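Local atomic coordinates of hydrolase (Rhizobium meliloti, PDB entry 5HOE), a protein that probably hydrolyses ester bonds as a carbohydrate acetylesterase of the GDSL-like, SGNH-hydrolase family, and assembles as an octamer. Residues Val129-Leu133 with Phe188-Glu192. Residues are numbered along the deposited sequence; the frame is centred on the assembly and turned at random.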
ATOM      1  N   VAL A 129      12.572 -11.821  19.311  1.00 13.65           N
ATOM      2  CA  VAL A 129      12.955 -13.143  19.787  1.00 14.45           C
ATOM      3  C   VAL A 129      12.439 -14.214  18.830  1.00 14.82           C
ATOM      4  O   VAL A 129      13.161 -15.152  18.462  1.00 15.96           O
ATOM      5  CB  VAL A 129      12.455 -13.366  21.227  1.00 16.00           C
ATOM      6  CG1 VAL A 129      12.744 -14.811  21.705  1.00 15.97           C
ATOM      7  CG2 VAL A 129      13.097 -12.393  22.186  1.00 16.13           C
ATOM      8  N   GLY A 130      11.182 -14.077  18.406  1.00 15.28           N
ATOM      9  CA  GLY A 130      10.609 -15.010  17.452  1.00 14.20           C
ATOM     10  C   GLY A 130      11.346 -15.041  16.124  1.00 14.52           C
ATOM     11  O   GLY A 130      11.460 -16.094  15.500  1.00 17.59           O
ATOM     12  N   GLN A 131      11.827 -13.883  15.653  1.00 14.14           N
ATOM     13  CA  GLN A 131      12.585 -13.850  14.405  1.00 14.26           C
ATOM     14  C   GLN A 131      13.877 -14.646  14.531  1.00 15.19           C
ATOM     15  O   GLN A 131      14.306 -15.291  13.573  1.00 16.25           O
ATOM     16  CB  GLN A 131      12.891 -12.402  14.000  1.00 14.40           C
ATOM     17  CG  GLN A 131      11.686 -11.659  13.480  1.00 13.53           C
ATOM     18  CD  GLN A 131      11.922 -10.203  13.227  1.00 13.94           C
ATOM     19  OE1 GLN A 131      12.830  -9.601  13.790  1.00 15.35           O
ATOM     20  NE2 GLN A 131      11.086  -9.616  12.376  1.00 14.50           N
ATOM     21  N   VAL A 132      14.514 -14.614  15.700  1.00 15.01           N
ATOM     22  CA  VAL A 132      15.702 -15.443  15.892  1.00 16.16           C
ATOM     23  C   VAL A 132      15.326 -16.917  15.951  1.00 17.14           C
ATOM     24  O   VAL A 132      15.954 -17.767  15.308  1.00 18.30           O
ATOM     25  CB  VAL A 132      16.487 -15.011  17.144  1.00 15.60           C
ATOM     26  CG1 VAL A 132      17.716 -15.860  17.279  1.00 16.70           C
ATOM     27  CG2 VAL A 132      16.853 -13.547  17.076  1.00 15.07           C
ATOM     28  N   LEU A 133      14.304 -17.250  16.734  1.00 17.30           N
ATOM     29  CA  LEU A 133      13.966 -18.653  16.932  1.00 18.17           C
ATOM     30  C   LEU A 133      13.493 -19.333  15.655  1.00 19.36           C
ATOM     31  O   LEU A 133      13.585 -20.567  15.558  1.00 19.78           O
ATOM     32  CB  LEU A 133      12.899 -18.777  18.010  1.00 19.80           C
ATOM     33  CG  LEU A 133      13.346 -18.309  19.397  1.00 21.50           C
ATOM     34  CD1 LEU A 133      12.202 -18.426  20.384  1.00 21.67           C
ATOM     35  CD2 LEU A 133      14.554 -19.104  19.888  1.00 21.95           C
ATOM     36  N   PHE A 188       8.626 -17.202  29.236  1.00 16.31           N
ATOM     37  CA  PHE A 188       7.546 -17.751  28.423  1.00 16.59           C
ATOM     38  C   PHE A 188       8.090 -18.339  27.125  1.00 16.29           C
ATOM     39  O   PHE A 188       7.723 -19.458  26.731  1.00 18.51           O
ATOM     40  CB  PHE A 188       6.560 -16.613  28.159  1.00 17.45           C
ATOM     41  CG  PHE A 188       5.315 -16.995  27.397  1.00 16.86           C
ATOM     42  CD1 PHE A 188       5.296 -16.942  26.012  1.00 15.29           C
ATOM     43  CD2 PHE A 188       4.153 -17.355  28.065  1.00 19.30           C
ATOM     44  CE1 PHE A 188       4.139 -17.254  25.303  1.00 18.42           C
ATOM     45  CE2 PHE A 188       3.000 -17.656  27.370  1.00 19.52           C
ATOM     46  CZ  PHE A 188       2.989 -17.604  25.985  1.00 18.26           C
ATOM     47  N   MET A 189       8.992 -17.610  26.459  1.00 15.80           N
ATOM     48  CA  MET A 189       9.570 -18.065  25.200  1.00 15.15           C
ATOM     49  C   MET A 189      10.745 -19.030  25.394  1.00 17.23           C
ATOM     50  O   MET A 189      11.301 -19.507  24.402  1.00 18.21           O
ATOM     51  CB  MET A 189       9.968 -16.863  24.327  1.00 16.68           C
ATOM     52  CG  MET A 189       8.790 -16.011  23.904  1.00 18.09           C
ATOM     53  SD  MET A 189       9.193 -14.784  22.659  1.00 21.12           S
ATOM     54  CE  MET A 189       9.332 -15.781  21.191  1.00 24.32           C
ATOM     55  N   LYS A 190      11.119 -19.326  26.646  1.00 16.23           N
ATOM     56  CA  LYS A 190      12.170 -20.295  26.977  1.00 17.43           C
ATOM     57  C   LYS A 190      13.543 -19.877  26.423  1.00 17.60           C
ATOM     58  O   LYS A 190      14.308 -20.689  25.887  1.00 19.07           O
ATOM     59  CB  LYS A 190      11.765 -21.722  26.577  1.00 19.57           C
ATOM     60  CG  LYS A 190      10.368 -22.150  27.078  1.00 22.34           C
ATOM     61  CD  LYS A 190      10.324 -22.340  28.605  1.00 22.76           C
ATOM     62  CE  LYS A 190       8.894 -22.622  29.148  1.00 21.56           C
ATOM     63  NZ  LYS A 190       8.004 -21.410  29.089  1.00 20.08           N
ATOM     64  N   VAL A 191      13.867 -18.587  26.570  1.00 16.11           N
ATOM     65  CA  VAL A 191      15.181 -18.066  26.203  1.00 16.55           C
ATOM     66  C   VAL A 191      15.865 -17.458  27.424  1.00 16.13           C
ATOM     67  O   VAL A 191      15.335 -17.499  28.546  1.00 18.54           O
ATOM     68  CB  VAL A 191      15.089 -17.059  25.033  1.00 17.34           C
ATOM     69  CG1 VAL A 191      14.507 -17.725  23.777  1.00 17.13           C
ATOM     70  CG2 VAL A 191      14.281 -15.824  25.423  1.00 16.90           C
ATOM     71  N   GLU A 192      17.043 -16.884  27.224  1.00 16.99           N
ATOM     72  CA  GLU A 192      17.823 -16.385  28.353  1.00 17.59           C
ATOM     73  C   GLU A 192      17.523 -14.912  28.597  1.00 16.83           C
ATOM     74  O   GLU A 192      17.057 -14.206  27.709  1.00 16.34           O
ATOM     75  CB  GLU A 192      19.317 -16.569  28.092  1.00 18.34           C
ATOM     76  CG  GLU A 192      19.731 -18.005  27.725  1.00 22.44           C
ATOM     77  CD  GLU A 192      19.528 -19.000  28.848  1.00 26.96           C
ATOM     78  OE1 GLU A 192      19.721 -18.637  30.030  1.00 27.61           O
ATOM     79  OE2 GLU A 192      19.185 -20.163  28.551  1.00 30.55           O
TER
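M189 lays the end of its side chain over V129 and the neighbouring backbone of helix 118-133, its methyl CE coming to 3.6 Å from V129 CG1. The sulfur takes part as well: M189 SD lies 3.7 Å from V129 CG1. These two side chains reach toward each other tip to tip, and the M189 chain bends at its last torsion (chi3 75°), which swings CE onto the helix. There M189 CE sits 3.8 Å from G130 N, against the backbone, and meets L133 CD1, one turn on from V129, at 4.0 Å. V191 supplies the second apolar surface: V191 CG1 approaches V129 CG1 at 4.0 Å and L133 CD2 at 4.1 Å, while its CG2 lies against V129. V129 turns a single methyl to both partners, because CG1 stands anti to the backbone N (chi1 175°). No hydrogen bond crosses this interface. Were M189 replaced by alanine, the loss of methyl and sulfur would probably open a gap beside G130 and leave V129 and L133 with V191 alone covering them from this segment. Between M189 and V191 the chain turns at K190, whose positive phi closes helix 171-189 in a Schellman motif; M189 and V191 both face helix 118-133, while the lysine amine leads away to F188 O and to backbone carbonyls of S37 and E35 of a second subunit. At the periphery of the α/β/α fold of SGNH hydrolases, the contact packs the end of helix 118-133 against the junction between helix 171-189 and strand 192-195, the outermost of the parallel sheet within this chain, with V129 and V191 also resting on strand 147-152, and V132 touching helix 84-95.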